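Long-range contacts in metallo-beta-lactamase family protein (Thermus thermophilus, PDB 2ZO4), which probably acts as a hydrolase of the metallo-beta-lactamase superfamily, using a centre of two zinc ions: residues L35-L40 and I66-H71; A87-H92 and H142-P147; L8-V13 and N23-Q28; L186-A191 and A229-F234; Q61-I66 and G80-L85. All coordinates share one frame; numbering follows the deposited sequence.

Contact 1: residues L35-L40 and I66-H71. With ZN (zinc ion), chain B.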
# COMPACT_ATOMS: atom_id res chain seq x y z
N LEU A 35 3.16 11.10 12.88
CA LEU A 35 3.14 9.67 12.57
C LEU A 35 3.09 9.42 11.07
O LEU A 35 2.31 10.05 10.35
CB LEU A 35 1.93 8.99 13.22
CG LEU A 35 2.11 8.20 14.53
CD1 LEU A 35 0.75 7.68 14.97
CD2 LEU A 35 3.08 7.04 14.37
N VAL A 36 3.95 8.51 10.61
CA VAL A 36 3.85 7.96 9.27
C VAL A 36 3.05 6.67 9.40
O VAL A 36 3.53 5.69 9.99
CB VAL A 36 5.25 7.71 8.64
CG1 VAL A 36 5.11 7.06 7.27
CG2 VAL A 36 6.04 9.01 8.54
N ASP A 37 1.83 6.69 8.86
CA ASP A 37 0.85 5.59 8.96
C ASP A 37 0.30 5.40 10.39
O ASP A 37 0.89 5.89 11.35
CB ASP A 37 1.39 4.30 8.33
CG ASP A 37 1.63 4.45 6.83
OD1 ASP A 37 1.01 5.34 6.21
OD2 ASP A 37 2.43 3.67 6.26
N THR A 38 -0.84 4.71 10.51
CA THR A 38 -1.65 4.80 11.73
C THR A 38 -2.26 3.48 12.24
O THR A 38 -2.99 3.50 13.23
CB THR A 38 -2.84 5.78 11.56
OG1 THR A 38 -3.71 5.32 10.51
CG2 THR A 38 -2.37 7.18 11.25
N ALA A 39 -1.96 2.37 11.57
CA ALA A 39 -2.65 1.10 11.82
C ALA A 39 -4.17 1.25 11.66
O ALA A 39 -4.63 1.98 10.78
CB ALA A 39 -2.28 0.52 13.19
N LEU A 40 -4.94 0.59 12.52
CA LEU A 40 -6.40 0.55 12.36
C LEU A 40 -7.13 0.27 13.68
O LEU A 40 -6.50 -0.02 14.70
CB LEU A 40 -6.80 -0.48 11.29
CG LEU A 40 -6.78 -1.99 11.61
CD1 LEU A 40 -7.33 -2.76 10.42
CD2 LEU A 40 -5.39 -2.49 11.98
N ILE A 66 -0.25 13.67 10.53
CA ILE A 66 -0.33 12.31 10.02
C ILE A 66 0.08 12.29 8.55
O ILE A 66 -0.49 13.01 7.73
CB ILE A 66 -1.75 11.71 10.17
CG1 ILE A 66 -2.27 11.81 11.61
CG2 ILE A 66 -1.79 10.27 9.64
CD1 ILE A 66 -1.51 10.96 12.64
N LEU A 67 1.09 11.48 8.24
CA LEU A 67 1.52 11.27 6.86
C LEU A 67 1.17 9.85 6.43
O LEU A 67 1.72 8.89 6.97
CB LEU A 67 3.02 11.54 6.72
CG LEU A 67 3.54 12.91 7.20
CD1 LEU A 67 5.05 12.98 7.10
CD2 LEU A 67 2.90 14.06 6.42
N LEU A 68 0.27 9.72 5.46
CA LEU A 68 -0.17 8.40 4.99
C LEU A 68 0.52 7.99 3.70
O LEU A 68 0.48 8.71 2.70
CB LEU A 68 -1.69 8.36 4.79
CG LEU A 68 -2.59 8.60 6.00
CD1 LEU A 68 -4.07 8.52 5.60
CD2 LEU A 68 -2.29 7.61 7.13
N THR A 69 1.14 6.81 3.72
CA THR A 69 1.74 6.25 2.51
C THR A 69 0.66 5.85 1.51
O THR A 69 0.81 6.09 0.31
CB THR A 69 2.66 5.05 2.81
OG1 THR A 69 1.91 4.02 3.46
CG2 THR A 69 3.83 5.48 3.70
N HIS A 70 -0.42 5.26 2.01
CA HIS A 70 -1.56 4.85 1.18
C HIS A 70 -2.83 4.54 1.99
O HIS A 70 -2.83 4.62 3.22
CB HIS A 70 -1.18 3.68 0.25
CG HIS A 70 -0.72 2.45 0.97
ND1 HIS A 70 0.33 2.45 1.87
CD2 HIS A 70 -1.14 1.16 0.89
CE1 HIS A 70 0.52 1.22 2.32
NE2 HIS A 70 -0.35 0.42 1.74
N HIS A 71 -3.89 4.18 1.27
CA HIS A 71 -5.24 4.04 1.81
C HIS A 71 -5.57 2.67 2.42
O HIS A 71 -6.68 2.48 2.94
CB HIS A 71 -6.28 4.31 0.71
CG HIS A 71 -6.40 3.18 -0.27
ND1 HIS A 71 -5.53 3.01 -1.32
CD2 HIS A 71 -7.29 2.15 -0.34
CE1 HIS A 71 -5.88 1.93 -2.01
NE2 HIS A 71 -6.94 1.40 -1.44
ZN ZN B . -0.66 -1.78 1.46
O HOH W 1 -0.90 -2.73 3.21
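The His-X-His-X-Asp-His zinc loop of the metallo-beta-lactamase fold begins just after Thr69, and Asp37 holds that threonine from the end of the neighbouring parallel strand. Leading up to it, Leu67 N bonds to Leu35 O (2.8 Å) and Asp37 N to Leu67 O (2.9 Å), which fixes the register of strands 32-36 and 65-68, the two strands of a beta-alpha-beta unit. Past the last bridge the Asp37 carboxylate takes over with both oxygens, each through its syn lone pair: OD1 receives Thr69 N (2.9 Å, 171° at the hydrogen) and OD2 receives Thr69 OG1 (2.9 Å). OD2 also bonds to ND1 of the zinc ligand His75, so this carboxylate is second shell to His75 and, through Thr69, one step further back from His70. On the sheet face of Leu35 and Ile66, Thr38 lays CG2 against Ile66 CG2 at 3.5 Å, the side chains crossing at roughly a right angle. Thr69 keeps OG1 between its backbone N and carbonyl carbon (chi1 60°), where it donates to Asp37 and accepts from His70. That His70 ND1 to Thr69 OG1 bond, 2.7 Å long and near the imidazole plane, steadies the ring whose NE2 binds zinc at 2.2 Å.

Contact 2: residues A87-H92 and H142-P147; sequences ARVFLH and HPPQNP
With chi1 at -178°, Val89 swings CG1 to the far side of CB from its own nitrogen, and this one methyl meets both prolines that matter here. Val89 CG1 lies 4.1 Å from Pro144 CB, the valine branch and the proline ring crossing at about a right angle, and 4.3 Å from Pro147 CB. Two residues on along strand 88-92, Leu91 points its CB the same way, and Leu91 CB comes within 4.3 Å of Pro147 CB, so the Pro147 ring is touched by both strand residues. The backbone joins in as well: Pro147 CA approaches Val89 O at 3.3 Å in a bent CA-H...O contact. A water links the two segments beside this packing, accepting from Val89 N at 3.0 Å and donating to Asn146 O at 2.7 Å. The segment 142-147 is the approach to strand 148-150, the outermost strand on this side, so the contact closes the far edge of one sheet of the metallo-beta-lactamase fold; backbone pairing of Val89 with Leu148 starts just after Pro147. The turn is also tied to helix 79-84 by Glu83, whose two carboxylate oxygens accept the backbone N-H groups of Gln145 and Asn146. His100 of helix 99-104 packs on Pro147. Pro147 has no N-H to donate to Val89 O; its CA-H faces that oxygen instead, the side-chain contact is apolar, and the polar link between Val89 and the residue before the proline is carried by water.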
# COMPACT_ATOMS: atom_id res chain seq x y z
N ALA A 87 -5.43 16.34 14.74
CA ALA A 87 -4.30 16.08 13.84
C ALA A 87 -4.61 16.44 12.39
O ALA A 87 -5.76 16.33 11.93
CB ALA A 87 -3.88 14.62 13.93
N ARG A 88 -3.58 16.85 11.67
CA ARG A 88 -3.69 17.13 10.25
C ARG A 88 -3.25 15.91 9.45
O ARG A 88 -2.14 15.41 9.64
CB ARG A 88 -2.84 18.35 9.89
CG ARG A 88 -3.30 19.06 8.64
CD ARG A 88 -3.40 20.56 8.90
NE ARG A 88 -2.10 21.21 8.91
CZ ARG A 88 -1.87 22.41 9.44
NH1 ARG A 88 -0.65 22.92 9.40
NH2 ARG A 88 -2.84 23.10 10.02
N VAL A 89 -4.12 15.43 8.57
CA VAL A 89 -3.85 14.22 7.78
C VAL A 89 -3.44 14.55 6.35
O VAL A 89 -4.13 15.29 5.64
CB VAL A 89 -5.07 13.26 7.79
CG1 VAL A 89 -4.76 11.98 7.01
CG2 VAL A 89 -5.45 12.91 9.21
N PHE A 90 -2.31 13.99 5.93
CA PHE A 90 -1.79 14.15 4.57
C PHE A 90 -1.85 12.84 3.80
O PHE A 90 -1.50 11.78 4.33
CB PHE A 90 -0.35 14.67 4.61
CG PHE A 90 -0.21 16.10 5.07
CD1 PHE A 90 -0.26 17.14 4.15
CD2 PHE A 90 -0.03 16.40 6.41
CE1 PHE A 90 -0.13 18.46 4.56
CE2 PHE A 90 0.11 17.72 6.84
CZ PHE A 90 0.06 18.75 5.91
N LEU A 91 -2.30 12.92 2.55
CA LEU A 91 -2.54 11.76 1.70
C LEU A 91 -2.26 12.17 0.26
O LEU A 91 -2.67 13.25 -0.15
CB LEU A 91 -4.02 11.35 1.81
CG LEU A 91 -4.55 9.92 1.87
CD1 LEU A 91 -5.92 9.87 1.20
CD2 LEU A 91 -3.63 8.86 1.27
N HIS A 92 -1.58 11.32 -0.52
CA HIS A 92 -1.30 11.67 -1.92
C HIS A 92 -2.57 11.86 -2.74
O HIS A 92 -3.51 11.08 -2.64
CB HIS A 92 -0.38 10.65 -2.60
CG HIS A 92 0.04 11.07 -3.97
ND1 HIS A 92 -0.70 10.78 -5.10
CD2 HIS A 92 1.11 11.79 -4.40
CE1 HIS A 92 -0.10 11.29 -6.16
NE2 HIS A 92 1.00 11.91 -5.76
N HIS A 142 -11.42 4.25 10.13
CA HIS A 142 -11.95 5.58 10.44
C HIS A 142 -11.36 6.57 9.44
O HIS A 142 -10.27 7.09 9.65
CB HIS A 142 -11.58 5.98 11.87
CG HIS A 142 -12.02 4.99 12.90
ND1 HIS A 142 -13.16 5.16 13.66
CD2 HIS A 142 -11.49 3.80 13.27
CE1 HIS A 142 -13.30 4.13 14.47
NE2 HIS A 142 -12.31 3.28 14.25
N PRO A 143 -12.08 6.80 8.32
CA PRO A 143 -11.57 7.66 7.25
C PRO A 143 -11.49 9.13 7.66
O PRO A 143 -12.38 9.61 8.37
CB PRO A 143 -12.61 7.48 6.13
CG PRO A 143 -13.41 6.27 6.51
CD PRO A 143 -13.41 6.26 8.00
N PRO A 144 -10.43 9.84 7.23
CA PRO A 144 -10.32 11.27 7.51
C PRO A 144 -11.35 12.04 6.70
O PRO A 144 -11.69 11.63 5.58
CB PRO A 144 -8.89 11.61 7.05
CG PRO A 144 -8.57 10.59 6.03
CD PRO A 144 -9.28 9.33 6.46
N GLN A 145 -11.84 13.14 7.26
CA GLN A 145 -12.84 13.97 6.60
C GLN A 145 -12.21 15.01 5.70
O GLN A 145 -12.68 15.25 4.59
CB GLN A 145 -13.75 14.65 7.62
CG GLN A 145 -14.99 13.84 7.97
CD GLN A 145 -14.66 12.53 8.64
OE1 GLN A 145 -13.98 12.50 9.66
NE2 GLN A 145 -15.14 11.42 8.06
N ASN A 146 -11.13 15.62 6.19
CA ASN A 146 -10.46 16.70 5.47
C ASN A 146 -8.95 16.43 5.28
O ASN A 146 -8.13 17.25 5.71
CB ASN A 146 -10.66 18.04 6.21
CG ASN A 146 -12.08 18.26 6.68
OD1 ASN A 146 -13.04 18.15 5.90
ND2 ASN A 146 -12.24 18.57 7.97
N PRO A 147 -8.59 15.30 4.64
CA PRO A 147 -7.16 15.08 4.39
C PRO A 147 -6.62 16.09 3.37
O PRO A 147 -7.37 16.55 2.50
CB PRO A 147 -7.11 13.66 3.81
CG PRO A 147 -8.45 13.44 3.22
CD PRO A 147 -9.41 14.19 4.11
O HOH W 2 -6.88 16.56 8.02

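Contact 3: residues L8-V13 and N23-Q28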
# COMPACT_ATOMS: atom_id res chain seq x y z
N LEU A 8 13.39 9.60 15.27
CA LEU A 8 12.69 8.71 14.34
C LEU A 8 12.65 7.29 14.91
O LEU A 8 13.70 6.67 15.10
CB LEU A 8 13.35 8.72 12.95
CG LEU A 8 12.88 7.70 11.89
CD1 LEU A 8 11.48 8.02 11.36
CD2 LEU A 8 13.86 7.61 10.74
N TYR A 9 11.44 6.79 15.15
CA TYR A 9 11.24 5.51 15.84
C TYR A 9 10.38 4.54 15.04
O TYR A 9 9.38 4.94 14.43
CB TYR A 9 10.60 5.73 17.22
CG TYR A 9 11.33 6.72 18.10
CD1 TYR A 9 12.31 6.29 19.00
CD2 TYR A 9 11.06 8.08 18.03
CE1 TYR A 9 13.00 7.19 19.80
CE2 TYR A 9 11.74 8.99 18.82
CZ TYR A 9 12.71 8.54 19.70
OH TYR A 9 13.38 9.44 20.50
N LEU A 10 10.77 3.27 15.05
CA LEU A 10 9.97 2.19 14.48
C LEU A 10 8.90 1.73 15.48
O LEU A 10 9.22 1.40 16.62
CB LEU A 10 10.86 1.01 14.07
CG LEU A 10 10.20 -0.36 13.87
CD1 LEU A 10 9.34 -0.39 12.61
CD2 LEU A 10 11.23 -1.47 13.83
N LEU A 11 7.65 1.71 15.02
CA LEU A 11 6.50 1.32 15.85
C LEU A 11 5.75 0.15 15.21
O LEU A 11 4.85 0.36 14.39
CB LEU A 11 5.55 2.51 16.06
CG LEU A 11 5.80 3.52 17.18
CD1 LEU A 11 7.12 4.25 17.03
CD2 LEU A 11 4.66 4.53 17.26
N PRO A 12 6.13 -1.10 15.57
CA PRO A 12 5.45 -2.29 15.06
C PRO A 12 4.08 -2.49 15.73
O PRO A 12 3.98 -2.49 16.95
CB PRO A 12 6.41 -3.43 15.43
CG PRO A 12 7.69 -2.76 15.86
CD PRO A 12 7.26 -1.46 16.44
N VAL A 13 3.04 -2.67 14.92
CA VAL A 13 1.67 -2.79 15.42
C VAL A 13 0.99 -4.03 14.83
O VAL A 13 1.07 -4.25 13.63
CB VAL A 13 0.85 -1.50 15.11
CG1 VAL A 13 -0.59 -1.64 15.55
CG2 VAL A 13 1.47 -0.28 15.77
N ASN A 23 4.39 -1.63 10.18
CA ASN A 23 5.41 -0.72 10.70
C ASN A 23 4.99 0.74 10.54
O ASN A 23 4.86 1.24 9.41
CB ASN A 23 6.75 -0.94 10.00
CG ASN A 23 7.32 -2.32 10.25
OD1 ASN A 23 7.16 -2.88 11.33
ND2 ASN A 23 7.99 -2.87 9.24
N LEU A 24 4.78 1.40 11.66
CA LEU A 24 4.54 2.84 11.70
C LEU A 24 5.84 3.54 12.09
O LEU A 24 6.73 2.92 12.69
CB LEU A 24 3.44 3.19 12.70
CG LEU A 24 2.17 2.33 12.77
CD1 LEU A 24 1.18 2.98 13.73
CD2 LEU A 24 1.54 2.14 11.39
N TYR A 25 5.94 4.82 11.75
CA TYR A 25 7.14 5.59 12.06
C TYR A 25 6.79 6.91 12.74
O TYR A 25 6.04 7.72 12.20
CB TYR A 25 8.00 5.78 10.79
CG TYR A 25 8.46 4.44 10.24
CD1 TYR A 25 9.61 3.83 10.73
CD2 TYR A 25 7.71 3.77 9.27
CE1 TYR A 25 10.02 2.59 10.26
CE2 TYR A 25 8.11 2.52 8.80
CZ TYR A 25 9.27 1.94 9.30
OH TYR A 25 9.68 0.71 8.84
N LEU A 26 7.33 7.09 13.94
CA LEU A 26 7.08 8.27 14.76
C LEU A 26 8.24 9.25 14.61
O LEU A 26 9.41 8.89 14.78
CB LEU A 26 6.92 7.84 16.24
CG LEU A 26 6.43 8.78 17.36
CD1 LEU A 26 7.37 9.94 17.66
CD2 LEU A 26 5.02 9.29 17.09
N LEU A 27 7.90 10.49 14.27
CA LEU A 27 8.89 11.56 14.17
C LEU A 27 8.63 12.59 15.26
O LEU A 27 7.53 13.09 15.39
CB LEU A 27 8.85 12.23 12.79
CG LEU A 27 9.46 11.51 11.58
CD1 LEU A 27 8.60 10.35 11.11
CD2 LEU A 27 9.67 12.49 10.44
N GLN A 28 9.66 12.86 16.06
CA GLN A 28 9.57 13.88 17.11
C GLN A 28 10.76 14.83 17.01
O GLN A 28 11.89 14.39 16.81
CB GLN A 28 9.52 13.21 18.49
CG GLN A 28 9.29 14.17 19.67
CD GLN A 28 9.30 13.45 21.01
OE1 GLN A 28 9.96 12.42 21.18
NE2 GLN A 28 8.57 13.99 21.97
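Leu11 lays CD1 against CB of Leu26, 3.7 Å away, on the helix-covered face of the beta hairpin formed by strands 8-14 and 21-29. Leu11 CB also sits 4.0 Å from Leu24 CB, directly opposite in the hydrogen-bonded pair Leu11-Leu24. The other such pair is Tyr9-Leu26, where Tyr9 N reaches Leu26 O at 2.9 Å and the tyrosine ring turns its edge to the same carbonyl oxygen. Val13 finishes this face with CG2 on Leu24 CD1, and helix 43-55 covers it through Leu49 and His52 on Leu11. On the opposite face, that of Leu10 and Tyr25, Leu10 holds CG away from its backbone N (chi1 161°), which carries CD1 in between two neighbours of the other strand: Asn23 OD1 at 3.5 Å and Tyr25 CE1 at 3.9 Å. The polar ends of those two residues look to the second sheet of the alpha-beta/beta-alpha sandwich of the metallo-beta-lactamase fold, Tyr25 OH bonding to Ala231 O and Asn23 ND2 to the carbonyls of Ala231 and Phe234. Strand 8-14 is the edge of its sheet. Farther along, Leu8 and Leu27 run side by side in the same direction, their CD1 methyls 3.7 Å apart.

Contact 4: residues L186-A191 and A229-F234; sequences LLAGDA and AYAGHF. With ZN (zinc ion), chain C; ZN (zinc ion), chain B.
Two zinc ligands, Asp190 and His233, are delivered side by side by the ends of parallel strands 185-189 and 228-231, which belong to a beta-alpha-beta unit with helix 210-222. Tyr230 N bonds to Leu186 O at 2.8 Å, almost in line with the carbonyl, and Ala188 N to Tyr230 O at 3.0 Å. Beyond these the strands loosen: a water accepts from Gly189 N (2.8 Å) and donates to Tyr230 O, while Gly232 N reaches Gly189 O at 2.7 Å from well above the carbonyl plane. Gly232 CA lies 3.3 Å from Asp190 OD1. Asp190 swings CG beside its own nitrogen (chi1 -65°), and Asp190 OD2 then binds both metals, one zinc at 2.1 Å and the other at a longer 2.6 Å. His233 NE2 takes the first zinc at 2.1 Å, its ring plane turned 45° from the carboxylate; ND1 is held by Thr21 O. Asp74 and His75 complete that zinc's protein ligands, His70, His72 and His171 those of its partner. A carboxylate and a water spanning two zincs at the strand ends is the arrangement of many dinuclear members of the metallo-beta-lactamase superfamily, such as glyoxalase II.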
# COMPACT_ATOMS: atom_id res chain seq x y z
N LEU A 186 14.87 6.17 3.47
CA LEU A 186 13.60 6.06 2.75
C LEU A 186 12.55 5.38 3.61
O LEU A 186 12.75 4.26 4.07
CB LEU A 186 13.79 5.27 1.45
CG LEU A 186 12.54 4.97 0.60
CD1 LEU A 186 11.88 6.26 0.09
CD2 LEU A 186 12.88 4.05 -0.57
N LEU A 187 11.44 6.08 3.83
CA LEU A 187 10.28 5.49 4.46
C LEU A 187 9.40 5.03 3.30
O LEU A 187 8.64 5.82 2.74
CB LEU A 187 9.57 6.49 5.38
CG LEU A 187 10.46 7.14 6.46
CD1 LEU A 187 9.69 8.20 7.25
CD2 LEU A 187 11.06 6.09 7.41
N ALA A 188 9.55 3.76 2.95
CA ALA A 188 9.10 3.23 1.67
C ALA A 188 7.63 2.86 1.59
O ALA A 188 7.11 2.63 0.50
CB ALA A 188 9.96 2.02 1.27
N GLY A 189 6.95 2.81 2.74
CA GLY A 189 5.58 2.29 2.79
C GLY A 189 5.56 0.87 2.27
O GLY A 189 6.43 0.07 2.61
N ASP A 190 4.58 0.54 1.43
CA ASP A 190 4.53 -0.77 0.81
C ASP A 190 4.97 -0.77 -0.66
O ASP A 190 4.60 -1.67 -1.41
CB ASP A 190 3.13 -1.39 0.94
CG ASP A 190 2.75 -1.68 2.38
OD1 ASP A 190 3.54 -1.42 3.31
OD2 ASP A 190 1.62 -2.18 2.58
N ALA A 191 5.74 0.22 -1.08
CA ALA A 191 6.28 0.26 -2.44
C ALA A 191 7.41 -0.76 -2.61
O ALA A 191 7.74 -1.17 -3.73
CB ALA A 191 6.77 1.67 -2.79
N ALA A 229 16.13 1.54 3.54
CA ALA A 229 14.68 1.71 3.47
C ALA A 229 13.99 1.04 4.65
O ALA A 229 14.29 -0.10 4.99
CB ALA A 229 14.11 1.18 2.16
N TYR A 230 13.09 1.78 5.27
CA TYR A 230 12.23 1.25 6.32
C TYR A 230 10.81 1.22 5.77
O TYR A 230 10.20 2.26 5.51
CB TYR A 230 12.32 2.10 7.59
CG TYR A 230 13.72 2.27 8.12
CD1 TYR A 230 14.49 1.17 8.52
CD2 TYR A 230 14.29 3.54 8.24
CE1 TYR A 230 15.78 1.32 9.01
CE2 TYR A 230 15.58 3.70 8.73
CZ TYR A 230 16.32 2.59 9.11
OH TYR A 230 17.59 2.76 9.60
N ALA A 231 10.29 0.01 5.58
CA ALA A 231 9.05 -0.21 4.87
C ALA A 231 7.87 -0.46 5.81
O ALA A 231 8.03 -0.45 7.04
CB ALA A 231 9.21 -1.37 3.89
N GLY A 232 6.69 -0.67 5.23
CA GLY A 232 5.46 -0.85 5.99
C GLY A 232 5.34 -2.20 6.67
O GLY A 232 4.58 -2.36 7.62
N HIS A 233 6.10 -3.18 6.19
CA HIS A 233 6.12 -4.52 6.77
C HIS A 233 7.52 -5.11 6.74
O HIS A 233 8.36 -4.69 5.93
CB HIS A 233 5.14 -5.45 6.05
CG HIS A 233 3.75 -4.90 5.95
ND1 HIS A 233 2.85 -4.97 6.99
CD2 HIS A 233 3.12 -4.25 4.94
CE1 HIS A 233 1.71 -4.40 6.62
NE2 HIS A 233 1.85 -3.96 5.38
N PHE A 234 7.77 -6.07 7.63
CA PHE A 234 9.04 -6.80 7.72
C PHE A 234 10.24 -5.95 8.16
O PHE A 234 10.06 -4.84 8.67
CB PHE A 234 9.35 -7.56 6.42
CG PHE A 234 8.26 -8.50 5.98
CD1 PHE A 234 8.16 -9.77 6.52
CD2 PHE A 234 7.34 -8.11 5.01
CE1 PHE A 234 7.15 -10.64 6.11
CE2 PHE A 234 6.33 -8.96 4.60
CZ PHE A 234 6.23 -10.24 5.15
ZN ZN C . 0.68 -2.52 4.39
ZN ZN B . -0.66 -1.78 1.46
O HOH W 3 7.40 3.27 5.50
O HOH W 1 -0.90 -2.73 3.21

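Contact 5: residues Q61-I66 and G80-L85; sequences QDVKTI and GFFEGL
A single water sits among Gln61 O, Leu85 O and Lys64 NZ and is the polar joint of this contact. Gln61 O lies 3.0 Å from the water oxygen; the bonds to Leu85 O and to Lys64 NZ are weak, the latter at 3.2 Å, and the water cannot donate to every oxygen in its reach at once. Lys64 gets its ammonium there by bending at chi2 (-72°), although its CB heads away from the helix; Lys64 NZ stops 4.1 Å from Leu85 O, and the water lies between them with weak bonds to each. Close by, Leu85 rests CD2 on Gln61 NE2 at 4.1 Å, a loose touch near the surface.

Deeper in, Phe82 carries the contact. Its chi1 of -78° sets the ring beside its own backbone N, pointing from the helix onto the start of the sheet. Ile66 CD1 presses on the base of that side chain, 3.7 Å from Phe82 CB and as close to CG, with the two side chains at about a right angle. Val63 meets the ring farther out, CG2 standing 4.0 Å from Phe82 CE2.

Taken as a whole, the contact seats the short helix 79-84 on the beginning of strand 65-68. Leu35 of the adjoining strand 32-36 and Leu49 of helix 43-55 also touch Phe82, so this phenylalanine reaches from helix 79-84 between the sheet and helix 43-55, while Phe81 turns to Phe60 and to a cation-pi partner in helix 43-55, Arg46.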
# COMPACT_ATOMS: atom_id res chain seq x y z
N GLN A 61 -3.25 12.32 21.56
CA GLN A 61 -3.55 13.74 21.32
C GLN A 61 -2.31 14.57 20.99
O GLN A 61 -2.43 15.68 20.46
CB GLN A 61 -4.30 14.35 22.51
CG GLN A 61 -5.72 13.81 22.74
CD GLN A 61 -5.77 12.50 23.53
OE1 GLN A 61 -4.73 11.93 23.89
NE2 GLN A 61 -6.98 12.03 23.80
N ASP A 62 -1.12 14.04 21.29
CA ASP A 62 0.15 14.71 20.98
C ASP A 62 0.53 14.65 19.50
O ASP A 62 1.30 15.48 19.02
CB ASP A 62 1.28 14.15 21.85
CG ASP A 62 1.11 14.47 23.33
OD1 ASP A 62 0.67 15.59 23.65
OD2 ASP A 62 1.40 13.59 24.17
N VAL A 63 -0.01 13.67 18.79
CA VAL A 63 0.32 13.48 17.37
C VAL A 63 -0.49 14.45 16.51
O VAL A 63 -1.68 14.24 16.26
CB VAL A 63 0.09 12.03 16.89
CG1 VAL A 63 0.61 11.86 15.47
CG2 VAL A 63 0.75 11.04 17.83
N LYS A 64 0.17 15.51 16.05
CA LYS A 64 -0.52 16.60 15.35
C LYS A 64 -0.43 16.52 13.82
O LYS A 64 -1.16 17.23 13.13
CB LYS A 64 -0.04 17.96 15.86
CG LYS A 64 -0.54 18.32 17.27
CD LYS A 64 -2.03 18.65 17.27
CE LYS A 64 -2.53 19.05 18.66
NZ LYS A 64 -3.97 19.45 18.63
N THR A 65 0.47 15.68 13.31
CA THR A 65 0.61 15.49 11.86
C THR A 65 0.57 14.01 11.51
O THR A 65 1.27 13.20 12.14
CB THR A 65 1.92 16.12 11.31
OG1 THR A 65 1.99 17.50 11.68
CG2 THR A 65 1.98 16.03 9.77
N ILE A 66 -0.25 13.67 10.53
CA ILE A 66 -0.33 12.31 10.02
C ILE A 66 0.08 12.29 8.55
O ILE A 66 -0.49 13.01 7.73
CB ILE A 66 -1.75 11.71 10.17
CG1 ILE A 66 -2.27 11.81 11.61
CG2 ILE A 66 -1.79 10.27 9.64
CD1 ILE A 66 -1.51 10.96 12.64
N GLY A 80 -8.56 8.97 10.67
CA GLY A 80 -9.74 9.75 11.07
C GLY A 80 -9.86 9.92 12.57
O GLY A 80 -10.40 10.92 13.04
N PHE A 81 -9.36 8.93 13.33
CA PHE A 81 -9.33 9.01 14.79
C PHE A 81 -8.37 10.11 15.24
O PHE A 81 -8.74 10.99 16.02
CB PHE A 81 -8.95 7.66 15.43
CG PHE A 81 -8.59 7.75 16.91
CD1 PHE A 81 -9.57 7.99 17.87
CD2 PHE A 81 -7.27 7.59 17.33
CE1 PHE A 81 -9.25 8.08 19.23
CE2 PHE A 81 -6.93 7.67 18.69
CZ PHE A 81 -7.93 7.92 19.64
N PHE A 82 -7.14 10.05 14.73
CA PHE A 82 -6.16 11.09 14.99
C PHE A 82 -6.65 12.46 14.52
O PHE A 82 -6.52 13.44 15.25
CB PHE A 82 -4.81 10.75 14.36
CG PHE A 82 -4.02 9.74 15.14
CD1 PHE A 82 -3.88 8.43 14.69
CD2 PHE A 82 -3.41 10.09 16.35
CE1 PHE A 82 -3.16 7.49 15.42
CE2 PHE A 82 -2.68 9.16 17.09
CZ PHE A 82 -2.55 7.86 16.62
N GLU A 83 -7.26 12.51 13.33
CA GLU A 83 -7.85 13.75 12.83
C GLU A 83 -8.91 14.30 13.78
O GLU A 83 -8.99 15.51 13.99
CB GLU A 83 -8.43 13.57 11.43
CG GLU A 83 -8.72 14.88 10.70
CD GLU A 83 -9.61 14.69 9.49
OE1 GLU A 83 -10.60 13.94 9.59
OE2 GLU A 83 -9.32 15.28 8.43
N GLY A 84 -9.72 13.41 14.35
CA GLY A 84 -10.76 13.80 15.31
C GLY A 84 -10.21 14.47 16.56
O GLY A 84 -10.91 15.26 17.21
N LEU A 85 -8.96 14.17 16.90
CA LEU A 85 -8.30 14.76 18.06
C LEU A 85 -7.60 16.08 17.72
O LEU A 85 -7.10 16.77 18.61
CB LEU A 85 -7.33 13.77 18.70
CG LEU A 85 -7.87 12.37 19.06
CD1 LEU A 85 -6.73 11.41 19.35
CD2 LEU A 85 -8.86 12.40 20.23
O HOH W 4 -4.23 16.33 18.21

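How the contacts relate
Contacts 1, 2, 3 and 5 all belong to the six-stranded sheet: contact 3 makes its outer hairpin, contact 1 its middle, contact 2 its far edge, and contact 5 packs helix 79-84 on it, sharing Ile66 with contact 1. Contact 4 lies in the second sheet but meets contact 1 at the zinc bound by both His70 and Asp190, and contact 3 through Asn23 and Tyr25. Contacts 1 to 4 are buried, contact 5 partly open to solvent. Chemistry follows place: contacts 1 and 4 combine strand pairing with carboxylates and metal ligands, contact 3 is strand pairing lined with leucines, and contacts 2 and 5 rely on apolar packing, with a firm water bridge in contact 2 and a weaker one in contact 5.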